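Local coordinates for protein lantibiotic dehydratase (Microbispora corallina, PDB 5EHK) that probably dehydrates serine and threonine residues of the NAI-107 precursor peptide in a tRNA-dependent reaction, which in this family uses glutamyl-tRNA as the glutamate donor, at residues P140-F143 against G148-G151. Numbering follows the deposited sequence.
Sequences PTPF and GVSG
P142 meets V149 in an apolar contact. The proline presents the CG corner of its ring, and the valine answers with its CG1 methyl. P142 CG and V149 CG1 lie 3.8 Å apart. The two side chains meet at roughly a right angle, so they touch at a corner and not along their lengths. The valine torsion sets this up. CG1 stands opposite the carbonyl carbon (chi1 -61°), which carries this methyl to the proline, while CG2 keeps farther off.

The second contact is between P142 and the backbone of G148. P142 CA comes within 4.2 Å of G148 N. The CA atoms of P142 and G148 are 4.4 Å apart, a close backbone approach. On the loop side the close contacts all come from P142. Its partners are two successive strand residues, and the contact is small, 118 Å² in all. It is van der Waals packing without hydrogen bonds between the two segments.

The chain turns back on itself here. Residues 140-143 belong to the loop that leaves helix 119-138 and leads into strand 147-155. That strand runs between strand 6-17, antiparallel to it, and strand 366-379, parallel to it. F540 from a further loop touches both P142 and V149. R15 and M13 of strand 6-17 pack against P142 and V149 respectively, and P142 lies beside the start of strand 147-155.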
loop_
_atom_site.group_PDB
_atom_site.type_symbol
_atom_site.label_atom_id
_atom_site.label_comp_id
_atom_site.label_asym_id
_atom_site.label_seq_id
_atom_site.Cartn_x
_atom_site.Cartn_y
_atom_site.Cartn_z
ATOM N N PRO A 140 -9.688 -35.776 16.273
ATOM C CA PRO A 140 -8.621 -36.591 15.680
ATOM C C PRO A 140 -7.220 -36.019 15.864
ATOM O O PRO A 140 -6.266 -36.783 15.733
ATOM C CB PRO A 140 -8.984 -36.620 14.192
ATOM C CG PRO A 140 -9.839 -35.407 13.982
ATOM C CD PRO A 140 -10.572 -35.168 15.269
ATOM N N THR A 141 -7.090 -34.742 16.213
ATOM C CA THR A 141 -5.777 -34.111 16.278
ATOM C C THR A 141 -4.908 -34.788 17.341
ATOM O O THR A 141 -5.282 -34.814 18.520
ATOM C CB THR A 141 -5.898 -32.604 16.585
ATOM O OG1 THR A 141 -6.904 -32.021 15.755
ATOM C CG2 THR A 141 -4.572 -31.899 16.364
ATOM N N PRO A 142 -3.788 -35.404 16.912
ATOM C CA PRO A 142 -2.962 -36.178 17.848
ATOM C C PRO A 142 -2.456 -35.283 18.951
ATOM O O PRO A 142 -1.639 -34.401 18.708
ATOM C CB PRO A 142 -1.819 -36.691 16.971
ATOM C CG PRO A 142 -2.406 -36.792 15.624
ATOM C CD PRO A 142 -3.341 -35.593 15.520
ATOM N N PHE A 143 -2.992 -35.482 20.144
ATOM C CA PHE A 143 -2.607 -34.706 21.306
ATOM C C PHE A 143 -1.876 -35.625 22.309
ATOM O O PHE A 143 -0.859 -36.224 21.962
ATOM C CB PHE A 143 -3.808 -33.960 21.912
ATOM C CG PHE A 143 -3.420 -32.924 22.927
ATOM C CD1 PHE A 143 -2.098 -32.463 23.004
ATOM C CD2 PHE A 143 -4.346 -32.430 23.825
ATOM C CE1 PHE A 143 -1.712 -31.525 23.946
ATOM C CE2 PHE A 143 -3.968 -31.477 24.778
ATOM C CZ PHE A 143 -2.651 -31.030 24.835
ATOM N N GLY A 148 -4.317 -40.064 18.591
ATOM C CA GLY A 148 -3.057 -40.564 18.099
ATOM C C GLY A 148 -3.112 -41.035 16.669
ATOM O O GLY A 148 -4.092 -40.766 15.977
ATOM N N VAL A 149 -2.078 -41.765 16.242
ATOM C CA VAL A 149 -1.885 -42.070 14.822
ATOM C C VAL A 149 -1.836 -43.575 14.532
ATOM O O VAL A 149 -1.618 -44.377 15.442
ATOM C CB VAL A 149 -0.575 -41.442 14.282
ATOM C CG1 VAL A 149 -0.628 -39.930 14.424
ATOM C CG2 VAL A 149 0.616 -41.974 15.048
ATOM N N SER A 150 -2.027 -43.948 13.266
ATOM C CA SER A 150 -1.886 -45.345 12.844
ATOM C C SER A 150 -1.629 -45.469 11.339
ATOM O O SER A 150 -1.970 -44.571 10.548
ATOM C CB SER A 150 -3.135 -46.157 13.200
ATOM O OG SER A 150 -4.273 -45.729 12.463
ATOM N N GLY A 151 -1.019 -46.590 10.952
ATOM C CA GLY A 151 -0.815 -46.924 9.547
ATOM C C GLY A 151 -2.105 -47.186 8.764
ATOM O O GLY A 151 -3.148 -47.530 9.331
#